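Local coordinates for arginine kinase (Anthopleura japonica, PDB 4RF6), which catalyses the transfer of a phosphoryl group from ATP to L-arginine, yielding phosphoarginine and ADP, in a monomeric chain that carries two phosphagen kinase units in tandem, at residues T224-L229 / R236-E241; D169-Y174 / H219-T224; T130-A135 / T284-S289. All coordinates share one frame; numbering follows the deposited sequence.

Contact 1. Residues T224-L229 / R236-E241; sequences TFLVWL and RIISME
Leu226 and Trp228 exchange paired backbone hydrogen bonds with Ile238 and Arg236, and Met240 N adds a fifth bond to Thr224 O (2.9 Å), making a regular antiparallel hairpin. The shortest of the five runs from Ile238 N to Leu226 O (2.7 Å).

Apolar contacts occur on both faces. On one, Ile237 CG2 touches CE1 of the Phe225 ring (3.6 Å), with the two side chains alongside each other. On the other, Leu226 CD2 meets Ile238 CD1 (3.8 Å). Met240, bent at chi2 (-69°), folds its methyl back so that CE rests on Leu226 CB (3.9 Å), a turn that its flexible, unbranched chain makes easily.

The mixed contact is Trp228 with Arg236. A bend at chi3 (-72°) sets one face of the guanidinium against CE3 and CZ3 of Trp228, NH1 3.4 Å from CZ3, with the planes 32° apart. Arg236, predicted to bind ATP, also pairs with Glu231.

Strand 216-220 flanks the hairpin beyond Val227, and strand 127-136 beyond Ile237. Helix 246-264 packs on the face of Phe225, Ile237 and Ser239.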
loop_
_atom_site.group_PDB
_atom_site.type_symbol
_atom_site.label_atom_id
_atom_site.label_comp_id
_atom_site.label_asym_id
_atom_site.label_seq_id
_atom_site.Cartn_x
_atom_site.Cartn_y
_atom_site.Cartn_z
ATOM N N THR A 224 1.494 9.690 6.364
ATOM C CA THR A 224 0.665 8.800 7.155
ATOM C C THR A 224 -0.190 9.629 8.108
ATOM O O THR A 224 -0.865 9.098 8.998
ATOM C CB THR A 224 1.530 7.806 7.934
ATOM O OG1 THR A 224 2.462 8.529 8.749
ATOM C CG2 THR A 224 2.299 6.903 6.965
ATOM N N PHE A 225 -0.146 10.941 7.906
ATOM C CA PHE A 225 -0.905 11.880 8.714
ATOM C C PHE A 225 -1.331 13.026 7.817
ATOM O O PHE A 225 -0.498 13.613 7.118
ATOM C CB PHE A 225 -0.054 12.400 9.872
ATOM C CG PHE A 225 -0.742 13.443 10.701
ATOM C CD1 PHE A 225 -1.677 13.077 11.661
ATOM C CD2 PHE A 225 -0.462 14.789 10.515
ATOM C CE1 PHE A 225 -2.323 14.036 12.424
ATOM C CE2 PHE A 225 -1.098 15.754 11.272
ATOM C CZ PHE A 225 -2.032 15.379 12.227
ATOM N N LEU A 226 -2.626 13.334 7.826
ATOM C CA LEU A 226 -3.185 14.332 6.921
ATOM C C LEU A 226 -4.218 15.181 7.647
ATOM O O LEU A 226 -5.057 14.655 8.387
ATOM C CB LEU A 226 -3.837 13.638 5.722
ATOM C CG LEU A 226 -4.680 14.485 4.768
ATOM C CD1 LEU A 226 -3.783 15.435 3.992
ATOM C CD2 LEU A 226 -5.491 13.605 3.817
ATOM N N VAL A 227 -4.152 16.496 7.442
ATOM C CA VAL A 227 -5.138 17.409 8.010
ATOM C C VAL A 227 -5.798 18.223 6.898
ATOM O O VAL A 227 -5.110 18.829 6.075
ATOM C CB VAL A 227 -4.508 18.388 9.030
ATOM C CG1 VAL A 227 -5.565 19.348 9.575
ATOM C CG2 VAL A 227 -3.823 17.634 10.173
ATOM N N TRP A 228 -7.128 18.220 6.863
ATOM C CA TRP A 228 -7.859 19.173 6.039
ATOM C C TRP A 228 -8.301 20.319 6.924
ATOM O O TRP A 228 -8.917 20.115 7.976
ATOM C CB TRP A 228 -9.059 18.528 5.356
ATOM C CG TRP A 228 -8.670 17.681 4.190
ATOM C CD1 TRP A 228 -7.400 17.438 3.737
ATOM C CD2 TRP A 228 -9.546 16.950 3.319
ATOM N NE1 TRP A 228 -7.437 16.608 2.641
ATOM C CE2 TRP A 228 -8.751 16.293 2.365
ATOM C CE3 TRP A 228 -10.940 16.790 3.258
ATOM C CZ2 TRP A 228 -9.289 15.486 1.355
ATOM C CZ3 TRP A 228 -11.478 15.989 2.254
ATOM C CH2 TRP A 228 -10.655 15.348 1.321
ATOM N N LEU A 229 -7.968 21.529 6.506
ATOM C CA LEU A 229 -8.210 22.703 7.332
ATOM C C LEU A 229 -9.369 23.500 6.755
ATOM O O LEU A 229 -9.317 23.921 5.595
ATOM C CB LEU A 229 -6.937 23.545 7.387
ATOM C CG LEU A 229 -6.805 24.717 8.348
ATOM C CD1 LEU A 229 -7.527 24.440 9.652
ATOM C CD2 LEU A 229 -5.324 25.000 8.609
ATOM N N ARG A 236 -10.304 18.384 9.861
ATOM C CA ARG A 236 -10.494 16.969 9.600
ATOM C C ARG A 236 -9.111 16.337 9.674
ATOM O O ARG A 236 -8.253 16.587 8.823
ATOM C CB ARG A 236 -11.119 16.718 8.230
ATOM C CG ARG A 236 -11.491 15.251 8.031
ATOM C CD ARG A 236 -11.833 14.921 6.592
ATOM N NE ARG A 236 -13.119 15.479 6.185
ATOM C CZ ARG A 236 -13.797 15.075 5.115
ATOM N NH1 ARG A 236 -13.312 14.102 4.354
ATOM N NH2 ARG A 236 -14.963 15.636 4.807
ATOM N N ILE A 237 -8.897 15.529 10.705
ATOM C CA ILE A 237 -7.578 14.999 11.017
ATOM C C ILE A 237 -7.546 13.494 10.798
ATOM O O ILE A 237 -8.314 12.756 11.418
ATOM C CB ILE A 237 -7.216 15.307 12.472
ATOM C CG1 ILE A 237 -7.402 16.800 12.752
ATOM C CG2 ILE A 237 -5.797 14.866 12.769
ATOM C CD1 ILE A 237 -7.557 17.151 14.237
ATOM N N ILE A 238 -6.648 13.044 9.920
ATOM C CA ILE A 238 -6.601 11.640 9.523
ATOM C C ILE A 238 -5.230 11.033 9.748
ATOM O O ILE A 238 -4.212 11.605 9.350
ATOM C CB ILE A 238 -6.962 11.472 8.028
ATOM C CG1 ILE A 238 -8.271 12.192 7.707
ATOM C CG2 ILE A 238 -7.044 9.997 7.646
ATOM C CD1 ILE A 238 -8.220 13.007 6.425
ATOM N N SER A 239 -5.206 9.866 10.383
ATOM C CA SER A 239 -3.983 9.089 10.501
ATOM C C SER A 239 -4.214 7.788 9.748
ATOM O O SER A 239 -5.252 7.148 9.923
ATOM C CB SER A 239 -3.660 8.811 11.966
ATOM O OG SER A 239 -2.498 8.017 12.090
ATOM N N MET A 240 -3.270 7.403 8.892
ATOM C CA MET A 240 -3.483 6.234 8.040
ATOM C C MET A 240 -2.185 5.626 7.536
ATOM O O MET A 240 -1.174 6.315 7.385
ATOM C CB MET A 240 -4.380 6.594 6.846
ATOM C CG MET A 240 -3.721 7.487 5.795
ATOM S SD MET A 240 -3.427 9.163 6.394
ATOM C CE MET A 240 -2.713 9.943 4.938
ATOM N N GLU A 241 -2.222 4.329 7.263
ATOM C CA GLU A 241 -1.080 3.650 6.675
ATOM C C GLU A 241 -1.540 2.303 6.136
ATOM O O GLU A 241 -2.656 1.856 6.420
ATOM C CB GLU A 241 0.029 3.465 7.714
ATOM C CG GLU A 241 -0.343 2.524 8.859
ATOM C CD GLU A 241 0.604 2.638 10.040
ATOM O OE1 GLU A 241 0.891 1.601 10.680
ATOM O OE2 GLU A 241 1.042 3.771 10.337
#

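Contact 2. Residues D169-Y174 / H219-T224; sequences DLAGKY and HNNDKT
Asp169 and Asn220 meet through a side-chain-to-backbone bond: ND2 of Asn220 donates to Asp169 O (2.8 Å). Asn220 CG stands between its own backbone N and carbonyl carbon (chi1 64°), and from there the amide works in two directions. Its ND2 also donates to Thr224 OG1, which lies close to the amide plane, while OD1 receives Thr224 N on a lone pair. Few side chains could both give and accept in this way, and these bonds hold the amide's rotation. The Asp169 carboxylate is engaged elsewhere, in a salt bridge with Arg255 that probably eases its closeness to the charge of Asp222. A water accepts from Asp222 N (3.0 Å).

Leu170 points away from 219-224; its side chain touches Phe225 and helix 246-264, and its carbonyl receives the hydroxyl of Tyr218. Ala171 O then takes Asn221 N (2.9 Å), and Asn220 CA comes close to the same oxygen.

At Gly172 the two segments draw together, its CA 3.9 Å from Asn220 CA. With no CB to run into His219 O and Asn220 CA, the glycine permits this approach, and its CA-H points to His219 O (3.3 Å). Lys173 N completes the ladder by donating to His219 O (3.2 Å), and a weak return bond runs from His219 N to Lys173 O. His219 itself aims ND1 at Asn220 O (2.8 Å), which Lys223 N reaches from the opposite face, closing a type I turn from Asn220 to Lys223.

The arrangement is a short antiparallel pairing at the margin of a sheet: strand 172-176 is the outermost strand on this side of the large antiparallel sheet of the phosphagen kinase catalytic domain, and the type I turn leads strand 216-220 back into strand 225-229.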
loop_
_atom_site.group_PDB
_atom_site.type_symbol
_atom_site.label_atom_id
_atom_site.label_comp_id
_atom_site.label_asym_id
_atom_site.label_seq_id
_atom_site.Cartn_x
_atom_site.Cartn_y
_atom_site.Cartn_z
ATOM N N ASP A 169 7.823 11.957 13.452
ATOM C CA ASP A 169 7.043 11.413 12.346
ATOM C C ASP A 169 5.871 12.313 11.959
ATOM O O ASP A 169 5.309 12.163 10.872
ATOM C CB ASP A 169 6.556 9.994 12.663
ATOM C CG ASP A 169 5.537 9.961 13.783
ATOM O OD1 ASP A 169 5.551 10.876 14.633
ATOM O OD2 ASP A 169 4.727 9.011 13.821
ATOM N N LEU A 170 5.501 13.238 12.844
ATOM C CA LEU A 170 4.408 14.173 12.562
ATOM C C LEU A 170 4.888 15.418 11.810
ATOM O O LEU A 170 4.079 16.210 11.312
ATOM C CB LEU A 170 3.679 14.570 13.851
ATOM C CG LEU A 170 2.693 13.539 14.406
ATOM C CD1 LEU A 170 2.121 13.980 15.737
ATOM C CD2 LEU A 170 1.569 13.285 13.413
ATOM N N ALA A 171 6.206 15.585 11.731
ATOM C CA ALA A 171 6.787 16.705 10.991
ATOM C C ALA A 171 6.394 16.632 9.524
ATOM O O ALA A 171 6.364 15.548 8.930
ATOM C CB ALA A 171 8.301 16.727 11.131
ATOM N N GLY A 172 6.108 17.794 8.942
ATOM C CA GLY A 172 5.664 17.873 7.564
ATOM C C GLY A 172 5.456 19.312 7.130
ATOM O O GLY A 172 6.038 20.229 7.713
ATOM N N LYS A 173 4.611 19.513 6.120
ATOM C CA LYS A 173 4.473 20.820 5.476
ATOM C C LYS A 173 3.005 21.218 5.320
ATOM O O LYS A 173 2.130 20.356 5.175
ATOM C CB LYS A 173 5.181 20.790 4.113
ATOM C CG LYS A 173 4.723 21.829 3.085
ATOM C CD LYS A 173 5.438 23.167 3.236
ATOM C CE LYS A 173 5.551 23.891 1.896
ATOM N NZ LYS A 173 4.222 24.213 1.297
ATOM N N TYR A 174 2.735 22.521 5.366
ATOM C CA TYR A 174 1.389 23.035 5.137
ATOM C C TYR A 174 1.257 23.657 3.746
ATOM O O TYR A 174 2.170 24.347 3.277
ATOM C CB TYR A 174 1.021 24.060 6.211
ATOM C CG TYR A 174 -0.320 24.712 5.974
ATOM C CD1 TYR A 174 -1.497 24.002 6.166
ATOM C CD2 TYR A 174 -0.408 26.033 5.551
ATOM C CE1 TYR A 174 -2.726 24.583 5.948
ATOM C CE2 TYR A 174 -1.635 26.629 5.326
ATOM C CZ TYR A 174 -2.793 25.897 5.531
ATOM O OH TYR A 174 -4.022 26.476 5.315
ATOM N N HIS A 219 0.313 17.582 5.645
ATOM C CA HIS A 219 0.633 16.163 5.779
ATOM C C HIS A 219 2.058 15.970 6.283
ATOM O O HIS A 219 2.934 16.800 6.024
ATOM C CB HIS A 219 0.402 15.411 4.461
ATOM C CG HIS A 219 1.385 15.750 3.383
ATOM N ND1 HIS A 219 2.690 15.305 3.396
ATOM C CD2 HIS A 219 1.247 16.480 2.249
ATOM C CE1 HIS A 219 3.317 15.753 2.320
ATOM N NE2 HIS A 219 2.463 16.469 1.610
ATOM N N ASN A 220 2.289 14.890 7.021
ATOM C CA ASN A 220 3.645 14.589 7.472
ATOM C C ASN A 220 4.482 14.040 6.318
ATOM O O ASN A 220 3.937 13.678 5.268
ATOM C CB ASN A 220 3.644 13.631 8.668
ATOM C CG ASN A 220 3.082 12.261 8.327
ATOM O OD1 ASN A 220 2.479 12.067 7.272
ATOM N ND2 ASN A 220 3.269 11.300 9.237
ATOM N N ASN A 221 5.798 13.983 6.503
ATOM C CA ASN A 221 6.673 13.529 5.431
ATOM C C ASN A 221 6.420 12.071 5.021
ATOM O O ASN A 221 6.487 11.740 3.835
ATOM C CB ASN A 221 8.146 13.768 5.785
ATOM C CG ASN A 221 8.445 15.229 6.067
ATOM O OD1 ASN A 221 8.305 16.081 5.191
ATOM N ND2 ASN A 221 8.854 15.526 7.296
ATOM N N ASP A 222 6.105 11.220 5.997
ATOM C CA ASP A 222 5.768 9.819 5.728
ATOM C C ASP A 222 4.442 9.664 4.996
ATOM O O ASP A 222 4.125 8.573 4.511
ATOM C CB ASP A 222 5.687 9.016 7.028
ATOM C CG ASP A 222 7.020 8.889 7.721
ATOM O OD1 ASP A 222 8.051 8.950 7.022
ATOM O OD2 ASP A 222 7.027 8.725 8.961
ATOM N N LYS A 223 3.669 10.747 4.939
ATOM C CA LYS A 223 2.323 10.736 4.353
ATOM C C LYS A 223 1.427 9.707 5.040
ATOM O O LYS A 223 0.699 8.951 4.395
ATOM C CB LYS A 223 2.374 10.507 2.842
ATOM C CG LYS A 223 3.173 11.571 2.097
ATOM C CD LYS A 223 3.087 11.377 0.584
ATOM C CE LYS A 223 3.932 12.421 -0.146
ATOM N NZ LYS A 223 3.854 12.299 -1.631
ATOM N N THR A 224 1.494 9.690 6.364
ATOM C CA THR A 224 0.665 8.800 7.155
ATOM C C THR A 224 -0.190 9.629 8.108
ATOM O O THR A 224 -0.865 9.098 8.998
ATOM C CB THR A 224 1.530 7.806 7.934
ATOM O OG1 THR A 224 2.462 8.529 8.749
ATOM C CG2 THR A 224 2.299 6.903 6.965
HETATM O O HOH W 1 6.685 11.784 8.926
#

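Contact 3. Residues T130-A135 / T284-S289; sequences TRIRVA and TGMRAS
Arg131 to Val134 and Met286 to Ser289 pair as neighbouring antiparallel strands in the inner part of the phosphagen kinase catalytic sheet, and the two faces of the pair have quite different relief.

One face is apolar. Ile132 and Val134 form two branched bumps on strand 127-136, and the long side chain of Met286 lies across both. It runs out extended and then turns at its last torsion (chi3 -65°), which brings CE within 3.8 Å of Val134 CG1, while SD and CE both rest on Ile132 CG2, each 3.9 Å from it. An unbranched thioether suits this place because it can follow the relief between two beta-branched neighbours. Opposite Ile132 sits Ala288, whose small CB keeps the surface low where Ile132 is tall. Helix 246-264 packs on Ile132, and helix 344-370 on Ile132 and Met286.

The other face bristles with arginines predicted to bind ATP, as expected of a surface that receives phosphates. Arg131 and Arg287 are extended from CG to NE and cross at about a right angle, their NH2 atoms 3.7 Å apart, with that of Arg131 at the guanidinium edge of Arg287. Asp333 pairs with Arg287 and so helps to position it. Arg133, modelled in two conformations, is less certain; in one, its guanidinium is folded down over the backbone N of Arg287, and NH1 bonds to Asn281.

Four backbone bonds join Arg131 with Ser289 and Arg133 with Arg287, the shortest from Ser289 N to Arg131 O (2.8 Å). At the far end Gly285 adopts a positive phi (63°), easy for glycine, and has no CB to press on Ala135 O; its carbonyl accepts Ala135 N (3.0 Å). Just before it, Thr284 makes an ST turn, in which its OG1 accepts the backbone N of Met286 at 3.1 Å.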
loop_
_atom_site.group_PDB
_atom_site.type_symbol
_atom_site.label_atom_id
_atom_site.label_comp_id
_atom_site.label_asym_id
_atom_site.label_seq_id
_atom_site.Cartn_x
_atom_site.Cartn_y
_atom_site.Cartn_z
ATOM N N THR A 130 -5.294 0.617 7.293
ATOM C CA THR A 130 -5.936 1.076 8.513
ATOM C C THR A 130 -6.000 2.602 8.477
ATOM O O THR A 130 -5.040 3.256 8.052
ATOM C CB THR A 130 -5.148 0.600 9.747
ATOM O OG1 THR A 130 -5.173 -0.834 9.806
ATOM C CG2 THR A 130 -5.747 1.164 11.031
ATOM N N ARG A 131 -7.129 3.163 8.904
ATOM C CA ARG A 131 -7.364 4.602 8.800
ATOM C C ARG A 131 -8.235 5.073 9.957
ATOM O O ARG A 131 -9.245 4.440 10.276
ATOM C CB ARG A 131 -8.058 4.917 7.464
ATOM C CG ARG A 131 -8.355 6.388 7.204
ATOM C CD ARG A 131 -9.053 6.549 5.851
ATOM N NE ARG A 131 -9.370 7.940 5.518
ATOM C CZ ARG A 131 -10.484 8.575 5.882
ATOM N NH1 ARG A 131 -10.674 9.832 5.519
ATOM N NH2 ARG A 131 -11.407 7.963 6.612
ATOM N N ILE A 132 -7.836 6.166 10.603
ATOM C CA ILE A 132 -8.669 6.773 11.635
ATOM C C ILE A 132 -8.765 8.276 11.400
ATOM O O ILE A 132 -7.753 8.965 11.223
ATOM C CB ILE A 132 -8.161 6.485 13.065
ATOM C CG1 ILE A 132 -7.931 4.985 13.269
ATOM C CG2 ILE A 132 -9.160 7.005 14.091
ATOM C CD1 ILE A 132 -7.419 4.615 14.654
ATOM N N ARG A 133 -9.995 8.770 11.384
ATOM C CA ARG A 133 -10.273 10.173 11.113
ATOM C C ARG A 133 -11.130 10.751 12.227
ATOM O O ARG A 133 -12.020 10.077 12.728
ATOM C CB ARG A 133 -11.022 10.289 9.789
ATOM C CG ARG A 133 -11.569 11.670 9.478
ATOM C CD ARG A 133 -13.005 11.572 8.987
ATOM N NE ARG A 133 -13.974 11.959 10.010
ATOM C CZ ARG A 133 -15.269 11.656 9.972
ATOM N NH1 ARG A 133 -16.070 12.059 10.948
ATOM N NH2 ARG A 133 -15.761 10.945 8.968
ATOM N N VAL A 134 -10.850 11.993 12.622
ATOM C CA VAL A 134 -11.700 12.709 13.568
ATOM C C VAL A 134 -11.954 14.128 13.071
ATOM O O VAL A 134 -11.094 14.743 12.435
ATOM C CB VAL A 134 -11.117 12.761 15.002
ATOM C CG1 VAL A 134 -11.166 11.386 15.659
ATOM C CG2 VAL A 134 -9.696 13.308 14.982
ATOM N N ALA A 135 -13.151 14.629 13.352
ATOM C CA ALA A 135 -13.507 16.008 13.051
ATOM C C ALA A 135 -13.450 16.805 14.347
ATOM O O ALA A 135 -13.883 16.318 15.391
ATOM C CB ALA A 135 -14.896 16.070 12.463
ATOM N N THR A 284 -17.477 11.327 19.196
ATOM C CA THR A 284 -16.069 11.090 18.901
ATOM C C THR A 284 -15.677 11.815 17.628
ATOM O O THR A 284 -14.501 12.120 17.414
ATOM C CB THR A 284 -15.788 9.613 18.672
ATOM O OG1 THR A 284 -16.588 9.142 17.574
ATOM C CG2 THR A 284 -16.092 8.804 19.930
ATOM N N GLY A 285 -16.664 12.068 16.770
ATOM C CA GLY A 285 -16.402 12.656 15.471
ATOM C C GLY A 285 -15.535 11.758 14.618
ATOM O O GLY A 285 -14.878 12.223 13.684
ATOM N N MET A 286 -15.544 10.463 14.930
ATOM C CA MET A 286 -14.558 9.543 14.371
ATOM C C MET A 286 -15.116 8.607 13.308
ATOM O O MET A 286 -16.210 8.063 13.467
ATOM C CB MET A 286 -13.934 8.705 15.497
ATOM C CG MET A 286 -12.965 7.617 15.022
ATOM S SD MET A 286 -12.304 6.650 16.385
ATOM C CE MET A 286 -11.363 7.908 17.239
ATOM N N ARG A 287 -14.368 8.429 12.222
ATOM C CA ARG A 287 -14.553 7.251 11.375
ATOM C C ARG A 287 -13.264 6.437 11.341
ATOM O O ARG A 287 -12.235 6.897 10.835
ATOM C CB ARG A 287 -14.979 7.596 9.946
ATOM C CG ARG A 287 -15.282 6.332 9.123
ATOM C CD ARG A 287 -15.573 6.603 7.649
ATOM N NE ARG A 287 -15.854 5.360 6.930
ATOM C CZ ARG A 287 -14.985 4.729 6.141
ATOM N NH1 ARG A 287 -15.334 3.599 5.537
ATOM N NH2 ARG A 287 -13.770 5.227 5.949
ATOM N N ALA A 288 -13.333 5.228 11.892
ATOM C CA ALA A 288 -12.226 4.278 11.858
ATOM C C ALA A 288 -12.537 3.247 10.783
ATOM O O ALA A 288 -13.677 2.786 10.676
ATOM C CB ALA A 288 -12.073 3.601 13.213
ATOM N N SER A 289 -11.537 2.868 9.994
ATOM C CA SER A 289 -11.755 1.967 8.862
ATOM C C SER A 289 -10.565 1.038 8.615
ATOM O O SER A 289 -9.427 1.504 8.524
ATOM C CB SER A 289 -12.047 2.782 7.600
ATOM O OG SER A 289 -11.885 2.006 6.427
#

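How the contacts relate
From the N terminus, segment 130-135 comes first and waits longest for its partner: contact 3 closes only at 284-289, and its long loop contains both other contacts. Within it, segment 169-174 is joined by 219-224 to close contact 2, a loop of 44 intervening residues. Contact 1 follows in series, a hairpin with six residues between its segments, the first of which shares Thr224 with contact 2. None of the loops cross. Across the sheet the order differs: strands 172-176, 216-220, 225-229, 235-242, 127-136 and 286-293 lie side by side. Contact 1 therefore sits between the others, bonded through Ser239 N to Ile132 O and probably through Phe225 O to Asn220 N, and links the sheet margin to its inner arginine-bearing strands.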